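Long-range contacts in RNA-directed RNA polymerase (PDB 3ZED), which probably copies the viral RNA genome as an RNA-dependent RNA polymerase, occurring both free and covalently attached to the genomic RNA: residues 184-189 with 411-416; 401-406 with 482-487; 447-452 with 780-785. All blocks are in the same frame, centred on the assembly; numbering follows the deposited sequence.

Interaction 1 of 3, residues 184-189 with 411-416. With K (potassium ion), chain K.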
loop_
_atom_site.group_PDB
_atom_site.type_symbol
_atom_site.label_atom_id
_atom_site.label_comp_id
_atom_site.label_asym_id
_atom_site.label_seq_id
_atom_site.Cartn_x
_atom_site.Cartn_y
_atom_site.Cartn_z
ATOM N N ASN B 184 1.046 15.948 14.221
ATOM C CA ASN B 184 1.500 15.955 12.834
ATOM C C ASN B 184 2.001 17.308 12.423
ATOM O O ASN B 184 1.514 18.328 12.912
ATOM C CB ASN B 184 0.372 15.532 11.898
ATOM C CG ASN B 184 -0.017 14.093 12.020
ATOM O OD1 ASN B 184 0.673 13.290 12.654
ATOM N ND2 ASN B 184 -1.151 13.749 11.445
ATOM N N LYS B 185 2.983 17.319 11.522
ATOM C CA LYS B 185 3.513 18.562 10.955
ATOM C C LYS B 185 3.507 18.471 9.448
ATOM O O LYS B 185 3.853 17.435 8.886
ATOM C CB LYS B 185 4.930 18.858 11.458
ATOM C CG LYS B 185 4.992 19.243 12.923
ATOM C CD LYS B 185 6.400 19.415 13.387
ATOM C CE LYS B 185 6.388 19.909 14.821
ATOM N NZ LYS B 185 7.736 20.317 15.245
ATOM N N THR B 186 3.133 19.544 8.788
ATOM C CA THR B 186 3.184 19.586 7.330
ATOM C C THR B 186 4.667 19.667 6.922
ATOM O O THR B 186 5.463 20.210 7.703
ATOM C CB THR B 186 2.404 20.813 6.794
ATOM O OG1 THR B 186 3.036 22.016 7.262
ATOM C CG2 THR B 186 0.930 20.788 7.177
ATOM N N PRO B 187 5.054 19.244 5.697
ATOM C CA PRO B 187 6.454 19.456 5.259
ATOM C C PRO B 187 6.936 20.916 5.412
ATOM O O PRO B 187 8.097 21.135 5.777
ATOM C CB PRO B 187 6.410 19.060 3.785
ATOM C CG PRO B 187 5.306 18.039 3.712
ATOM C CD PRO B 187 4.257 18.562 4.652
ATOM N N LYS B 188 6.035 21.913 5.173
ATOM C CA LYS B 188 6.357 23.336 5.310
ATOM C C LYS B 188 6.784 23.659 6.765
ATOM O O LYS B 188 7.804 24.321 6.948
ATOM C CB LYS B 188 5.181 24.229 4.855
ATOM C CG LYS B 188 5.449 25.722 5.011
ATOM C CD LYS B 188 4.238 26.561 4.642
ATOM C CE LYS B 188 4.435 28.036 4.914
ATOM N NZ LYS B 188 3.156 28.796 4.860
ATOM N N THR B 189 6.030 23.162 7.778
ATOM C CA THR B 189 6.312 23.366 9.213
ATOM C C THR B 189 7.694 22.771 9.565
ATOM O O THR B 189 8.432 23.395 10.322
ATOM C CB THR B 189 5.167 22.768 10.075
ATOM O OG1 THR B 189 3.972 23.495 9.803
ATOM C CG2 THR B 189 5.434 22.820 11.587
ATOM N N THR B 411 -0.411 14.283 6.656
ATOM C CA THR B 411 -1.192 15.503 6.516
ATOM C C THR B 411 -1.631 15.591 5.044
ATOM O O THR B 411 -0.920 15.049 4.184
ATOM C CB THR B 411 -0.411 16.775 6.925
ATOM O OG1 THR B 411 0.610 17.024 5.959
ATOM C CG2 THR B 411 0.153 16.713 8.346
ATOM N N PRO B 412 -2.726 16.322 4.692
ATOM C CA PRO B 412 -3.064 16.473 3.264
ATOM C C PRO B 412 -1.881 17.056 2.471
ATOM O O PRO B 412 -1.688 16.691 1.311
ATOM C CB PRO B 412 -4.271 17.416 3.287
ATOM C CG PRO B 412 -4.890 17.190 4.656
ATOM C CD PRO B 412 -3.697 17.028 5.555
ATOM N N GLN B 413 -1.032 17.871 3.141
ATOM C CA GLN B 413 0.155 18.521 2.578
ATOM C C GLN B 413 1.253 17.522 2.207
ATOM O O GLN B 413 1.989 17.784 1.259
ATOM C CB GLN B 413 0.702 19.605 3.523
ATOM C CG GLN B 413 -0.179 20.895 3.542
ATOM C CD GLN B 413 -1.482 20.732 4.324
ATOM O OE1 GLN B 413 -1.608 19.875 5.217
ATOM N NE2 GLN B 413 -2.496 21.512 3.980
ATOM N N HIS B 414 1.354 16.382 2.911
ATOM C CA HIS B 414 2.300 15.318 2.539
ATOM C C HIS B 414 1.889 14.726 1.189
ATOM O O HIS B 414 2.733 14.562 0.306
ATOM C CB HIS B 414 2.348 14.210 3.594
ATOM C CG HIS B 414 3.121 14.558 4.820
ATOM N ND1 HIS B 414 2.476 14.880 6.001
ATOM C CD2 HIS B 414 4.461 14.590 5.022
ATOM C CE1 HIS B 414 3.441 15.108 6.885
ATOM N NE2 HIS B 414 4.653 14.942 6.344
ATOM N N MET B 415 0.578 14.440 1.017
ATOM C CA MET B 415 0.076 13.888 -0.243
ATOM C C MET B 415 0.197 14.914 -1.369
ATOM O O MET B 415 0.494 14.539 -2.501
ATOM C CB MET B 415 -1.373 13.408 -0.100
ATOM C CG MET B 415 -1.915 12.813 -1.373
ATOM S SD MET B 415 -3.382 11.850 -1.077
ATOM C CE MET B 415 -3.888 11.594 -2.752
ATOM N N GLN B 416 -0.026 16.205 -1.052
ATOM C CA GLN B 416 0.099 17.285 -2.018
ATOM C C GLN B 416 1.544 17.357 -2.557
ATOM O O GLN B 416 1.726 17.552 -3.757
ATOM C CB GLN B 416 -0.315 18.607 -1.379
ATOM C CG GLN B 416 -0.459 19.737 -2.389
ATOM C CD GLN B 416 -0.983 20.962 -1.724
ATOM O OE1 GLN B 416 -0.394 21.470 -0.765
ATOM N NE2 GLN B 416 -2.103 21.454 -2.212
HETATM K K K K . 2.483 12.384 14.513
HETATM O O HOH W 1 6.409 16.064 8.229
#

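Interaction 2 of 3, residues 401-406 with 482-487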
loop_
_atom_site.group_PDB
_atom_site.type_symbol
_atom_site.label_atom_id
_atom_site.label_comp_id
_atom_site.label_asym_id
_atom_site.label_seq_id
_atom_site.Cartn_x
_atom_site.Cartn_y
_atom_site.Cartn_z
ATOM N N ILE B 401 13.377 0.351 11.584
ATOM C CA ILE B 401 12.594 1.450 12.137
ATOM C C ILE B 401 11.280 1.528 11.374
ATOM O O ILE B 401 11.285 1.600 10.143
ATOM C CB ILE B 401 13.384 2.809 12.109
ATOM C CG1 ILE B 401 14.700 2.719 12.900
ATOM C CG2 ILE B 401 12.529 3.998 12.598
ATOM C CD1 ILE B 401 15.869 2.928 12.077
ATOM N N ASP B 402 10.159 1.507 12.100
ATOM C CA ASP B 402 8.849 1.630 11.472
ATOM C C ASP B 402 8.169 2.860 11.951
ATOM O O ASP B 402 8.210 3.147 13.153
ATOM C CB ASP B 402 7.950 0.426 11.783
ATOM C CG ASP B 402 8.333 -0.870 11.097
ATOM O OD1 ASP B 402 9.195 -0.835 10.190
ATOM O OD2 ASP B 402 7.770 -1.917 11.462
ATOM N N LEU B 403 7.461 3.539 11.054
ATOM C CA LEU B 403 6.636 4.666 11.466
ATOM C C LEU B 403 5.568 4.116 12.380
ATOM O O LEU B 403 5.124 2.976 12.189
ATOM C CB LEU B 403 6.014 5.405 10.267
ATOM C CG LEU B 403 6.967 5.919 9.172
ATOM C CD1 LEU B 403 6.201 6.716 8.137
ATOM C CD2 LEU B 403 8.154 6.707 9.756
ATOM N N GLU B 404 5.230 4.858 13.431
ATOM C CA GLU B 404 4.236 4.365 14.359
ATOM C C GLU B 404 2.875 4.635 13.755
ATOM O O GLU B 404 2.520 5.794 13.579
ATOM C CB GLU B 404 4.406 5.007 15.747
ATOM C CG GLU B 404 3.299 4.626 16.716
ATOM C CD GLU B 404 3.327 5.272 18.088
ATOM O OE1 GLU B 404 3.851 6.402 18.220
ATOM O OE2 GLU B 404 2.782 4.655 19.030
ATOM N N LYS B 405 2.138 3.556 13.408
ATOM C CA LYS B 405 0.797 3.608 12.808
ATOM C C LYS B 405 0.849 4.599 11.665
ATOM O O LYS B 405 0.089 5.565 11.667
ATOM C CB LYS B 405 -0.266 4.002 13.873
ATOM C CG LYS B 405 -0.436 2.947 14.955
ATOM C CD LYS B 405 -1.201 3.462 16.157
ATOM C CE LYS B 405 -1.215 2.436 17.259
ATOM N NZ LYS B 405 -0.033 2.560 18.160
ATOM N N GLY B 406 1.841 4.395 10.784
ATOM C CA GLY B 406 2.232 5.249 9.659
ATOM C C GLY B 406 1.252 6.284 9.141
ATOM O O GLY B 406 1.494 7.488 9.258
ATOM N N LEU B 482 7.096 8.964 1.452
ATOM C CA LEU B 482 7.503 10.367 1.571
ATOM C C LEU B 482 7.795 10.724 3.059
ATOM O O LEU B 482 8.799 11.387 3.355
ATOM C CB LEU B 482 6.441 11.291 0.957
ATOM C CG LEU B 482 6.527 12.819 1.224
ATOM C CD1 LEU B 482 7.923 13.368 0.962
ATOM C CD2 LEU B 482 5.633 13.536 0.278
ATOM N N MET B 483 6.940 10.273 3.976
ATOM C CA MET B 483 7.136 10.516 5.414
ATOM C C MET B 483 8.441 9.886 5.906
ATOM O O MET B 483 9.199 10.556 6.609
ATOM C CB MET B 483 5.937 10.052 6.227
ATOM C CG MET B 483 4.720 10.925 5.990
ATOM S SD MET B 483 3.363 10.594 7.129
ATOM C CE MET B 483 2.816 8.993 6.547
ATOM N N SER B 484 8.753 8.651 5.459
ATOM C CA SER B 484 10.018 7.993 5.822
ATOM C C SER B 484 11.210 8.739 5.232
ATOM O O SER B 484 12.237 8.842 5.895
ATOM C CB SER B 484 10.030 6.541 5.357
ATOM O OG SER B 484 9.073 5.796 6.085
ATOM N N THR B 485 11.051 9.300 4.017
ATOM C CA THR B 485 12.067 10.119 3.326
ATOM C C THR B 485 12.436 11.351 4.187
ATOM O O THR B 485 13.616 11.692 4.301
ATOM C CB THR B 485 11.553 10.505 1.922
ATOM O OG1 THR B 485 11.542 9.321 1.128
ATOM C CG2 THR B 485 12.398 11.587 1.245
ATOM N N ILE B 486 11.413 11.993 4.795
ATOM C CA ILE B 486 11.570 13.159 5.661
ATOM C C ILE B 486 12.367 12.759 6.920
ATOM O O ILE B 486 13.315 13.461 7.289
ATOM C CB ILE B 486 10.188 13.798 6.006
ATOM C CG1 ILE B 486 9.553 14.431 4.748
ATOM C CG2 ILE B 486 10.314 14.807 7.188
ATOM C CD1 ILE B 486 8.081 14.917 4.877
ATOM N N VAL B 487 11.995 11.622 7.554
ATOM C CA VAL B 487 12.672 11.116 8.747
ATOM C C VAL B 487 14.163 10.820 8.403
ATOM O O VAL B 487 15.053 11.249 9.139
ATOM C CB VAL B 487 11.928 9.882 9.362
ATOM C CG1 VAL B 487 12.746 9.220 10.474
ATOM C CG2 VAL B 487 10.543 10.269 9.879
#

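Interaction 3 of 3, residues 447-452 with 780-785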
loop_
_atom_site.group_PDB
_atom_site.type_symbol
_atom_site.label_atom_id
_atom_site.label_comp_id
_atom_site.label_asym_id
_atom_site.label_seq_id
_atom_site.Cartn_x
_atom_site.Cartn_y
_atom_site.Cartn_z
ATOM N N VAL B 447 -7.564 19.392 -4.760
ATOM C CA VAL B 447 -8.719 18.713 -4.157
ATOM C C VAL B 447 -8.387 17.303 -3.649
ATOM O O VAL B 447 -8.715 16.996 -2.503
ATOM C CB VAL B 447 -9.924 18.688 -5.148
ATOM C CG1 VAL B 447 -11.104 17.875 -4.607
ATOM C CG2 VAL B 447 -10.366 20.103 -5.532
ATOM N N ALA B 448 -7.797 16.444 -4.497
ATOM C CA ALA B 448 -7.522 15.037 -4.182
ATOM C C ALA B 448 -6.882 14.806 -2.797
ATOM O O ALA B 448 -7.398 13.945 -2.097
ATOM C CB ALA B 448 -6.662 14.391 -5.264
ATOM N N PRO B 449 -5.827 15.529 -2.335
ATOM C CA PRO B 449 -5.270 15.230 -1.008
ATOM C C PRO B 449 -6.293 15.291 0.136
ATOM O O PRO B 449 -6.179 14.471 1.054
ATOM C CB PRO B 449 -4.167 16.276 -0.841
ATOM C CG PRO B 449 -3.733 16.587 -2.244
ATOM C CD PRO B 449 -5.035 16.590 -3.003
ATOM N N SER B 450 -7.324 16.179 0.061
ATOM C CA SER B 450 -8.334 16.298 1.132
ATOM C C SER B 450 -9.494 15.326 0.966
ATOM O O SER B 450 -10.362 15.244 1.839
ATOM C CB SER B 450 -8.851 17.726 1.258
ATOM O OG SER B 450 -7.917 18.486 2.002
ATOM N N MET B 451 -9.484 14.552 -0.099
ATOM C CA MET B 451 -10.516 13.547 -0.280
ATOM C C MET B 451 -10.154 12.259 0.464
ATOM O O MET B 451 -11.046 11.508 0.839
ATOM C CB MET B 451 -10.746 13.276 -1.761
ATOM C CG MET B 451 -11.579 14.361 -2.426
ATOM S SD MET B 451 -11.598 14.043 -4.185
ATOM C CE MET B 451 -13.047 13.036 -4.309
ATOM N N VAL B 452 -8.853 12.001 0.679
ATOM C CA VAL B 452 -8.418 10.742 1.304
ATOM C C VAL B 452 -7.514 10.985 2.544
ATOM O O VAL B 452 -7.184 10.023 3.236
ATOM C CB VAL B 452 -7.760 9.770 0.277
ATOM C CG1 VAL B 452 -8.745 9.381 -0.822
ATOM C CG2 VAL B 452 -6.481 10.339 -0.321
ATOM N N SER B 780 -5.045 27.674 1.799
ATOM C CA SER B 780 -4.935 26.319 1.258
ATOM C C SER B 780 -6.275 25.812 0.705
ATOM O O SER B 780 -7.271 25.719 1.427
ATOM C CB SER B 780 -4.411 25.348 2.315
ATOM O OG SER B 780 -4.561 23.998 1.911
ATOM N N SER B 781 -6.274 25.454 -0.574
ATOM C CA SER B 781 -7.409 24.832 -1.247
ATOM C C SER B 781 -7.779 23.507 -0.517
ATOM O O SER B 781 -8.953 23.137 -0.478
ATOM C CB SER B 781 -7.054 24.563 -2.704
ATOM O OG SER B 781 -5.937 23.686 -2.796
ATOM N N LEU B 782 -6.771 22.824 0.093
ATOM C CA LEU B 782 -6.968 21.585 0.853
ATOM C C LEU B 782 -7.909 21.819 2.056
ATOM O O LEU B 782 -8.792 20.996 2.309
ATOM C CB LEU B 782 -5.629 20.968 1.300
ATOM C CG LEU B 782 -4.595 20.669 0.196
ATOM C CD1 LEU B 782 -3.365 19.961 0.762
ATOM C CD2 LEU B 782 -5.195 19.862 -0.938
ATOM N N THR B 783 -7.775 22.972 2.734
ATOM C CA THR B 783 -8.652 23.375 3.839
ATOM C C THR B 783 -10.047 23.727 3.286
ATOM O O THR B 783 -11.055 23.325 3.873
ATOM C CB THR B 783 -8.032 24.540 4.611
ATOM O OG1 THR B 783 -6.801 24.089 5.179
ATOM C CG2 THR B 783 -8.957 25.083 5.710
ATOM N N GLU B 784 -10.094 24.460 2.154
ATOM C CA GLU B 784 -11.317 24.835 1.459
ATOM C C GLU B 784 -12.104 23.574 1.047
ATOM O O GLU B 784 -13.312 23.521 1.274
ATOM C CB GLU B 784 -11.001 25.721 0.240
ATOM C CG GLU B 784 -10.367 27.046 0.633
ATOM C CD GLU B 784 -10.257 28.074 -0.474
ATOM O OE1 GLU B 784 -9.319 27.960 -1.294
ATOM O OE2 GLU B 784 -11.078 29.019 -0.492
ATOM N N THR B 785 -11.412 22.546 0.515
ATOM C CA THR B 785 -12.003 21.257 0.136
ATOM C C THR B 785 -12.599 20.569 1.370
ATOM O O THR B 785 -13.741 20.113 1.308
ATOM C CB THR B 785 -10.958 20.357 -0.549
ATOM O OG1 THR B 785 -10.419 21.066 -1.653
ATOM C CG2 THR B 785 -11.543 19.038 -1.045
#

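Interaction 1 of 3, residues 184-189 with 411-416
Pro187 lies over the ring of His414, where two helices begin side by side in the palm. Thr411 and His414 form the capping box of helix 412-426, and Thr186 is the N-cap of helix 187-190. The CH-pi contact runs from Pro187 CD to the His414 ring centroid, 4.0 Å away and 9° off the normal.

Two other contacts are van der Waals. The methyl CG2 of Thr186 meets the aliphatic part of Gln413, which bends at CB-CG (chi2 75°), and lies 3.3 Å from Gln413 OE1. Thr411 CG2 makes an apolar contact with Asn184 CB at 3.7 Å.

Hydrogen bonds hold the ring of His414 at both nitrogens. Thr411 N donates to His414 ND1 at 3.0 Å, tilted 15° from the ring plane. A water in the ring plane joins His414 NE2 to Lys185 O, on the other segment. The other half of the capping box is the bond from His414 N to Thr411 OG1.

Metal binding holds the start of 184-189. Asn184 OD1 is one of six ligands of a potassium ion; Val177, Asn182, Asn409, Gly512 and Asn514 supply the others. The amide of Asn184 is used at both ends: ND2 is hydrogen-bonded to Ala408 O, and OD1 binds the potassium ion at 2.8 Å.

Interaction 2 of 3, residues 401-406 with 482-487
Leu403 sets its CG anti to the carbonyl carbon (chi1 -55°), and its CD1 then meets CB of Met483 and OG of Ser484. Met483 runs extended to SD and then bends (chi3 -71°), which carries its CE to the carbonyl of Gly406. The contact sets a strand on a helix in the polymerase palm. Strand 397-403 belongs to a four-stranded antiparallel sheet, and helix 476-493 packs against it. The segment axes approach to 9.8 Å at an angle of 127°.

The leucine is the centre of the contact. Its CD1 lies 3.9 Å from Met483 CB. Its CD2 reaches Val487 CG2 at 4.3 Å, a looser touch one helical turn further on. Ser484 OG lies against the end of the leucine, 3.6 Å from Leu403 CD1 and nearly as close to CG.

The methyl CE of Met483 stands 3.4 Å from Gly406 O. All five touching residues are buried. Two polar atoms here have partners outside the two segments: Ser484 OG bonds to Ala387 O, and Gly406 O accepts from Asn409 ND2. What passes directly between the segments is van der Waals contact, of Leu403 with the helix and of Met483 CE with Gly406 O.

Interaction 3 of 3, residues 447-452 with 780-785
Ser450 and Leu782 meet in a buried helix-to-helix contact that combines one hydrogen bond with apolar packing. It joins the last turns of helix 438-452, in the palm, to the first turn of helix 781-789, near the end of the modelled chain. The segment axes come within 8.2 Å and cross at -48°.

The bond runs from Ser450 OG to Leu782 O and is short, 2.7 Å. The hydroxyl approaches from above the carbonyl plane, 37° out of it. With OG anti to its own carbonyl carbon (chi1 -81°), the serine reaches across to the other helix. The methylene CB of Leu782 lies 3.4 Å from Ser450 OG.

Ser780 is the N-cap of helix 781-789. Its OG accepts weak bonds from Leu782 N and Thr783 N. The partner helix is kinked around Pro449, which has no N-H to give. Ser450 N bonds to Val447 O, three residues back, and not to the carbonyl four back as in a regular alpha-helix.

Two apolar patches lie beside the hydrogen bond. Leu782 sets CD2 against the Pro449 ring, 3.7 Å from Pro449 CB, and the two side chains cross at about a right angle. The leucine also touches Pro412, Gln413 and Gln416 of helix 412-426. Further along, Thr785 points its methyl between Val447 and Ser450: CG2 lies 3.8 Å from Val447 CG1 and 3.8 Å from Ser450 CB. The hydroxyl of Thr785 turns back into its own helix, where OG1 donates to Ser781 O at 2.8 Å. That oxygen also accepts from Thr785 N.

Overall arrangement
From the N terminus, segment 184-189 comes first. Interaction 1 closes a loop of more than 220 residues at 411-416. Interaction 2 opens within it at 401-406 and closes at 482-487, so the two loops cross. Interaction 3 opens at 447-452, after interaction 1 has closed but inside the loop of interaction 2. It closes at 780-785, so it crosses interaction 2 and follows interaction 1 in series. Helix 412-426 links the three sites. His414 touches Met483 and Ile486 on one helix, while Pro412 touches Pro449 and Met415 touches Val452 on another. Together they tie the palm sheet and its helices to the C-terminal region.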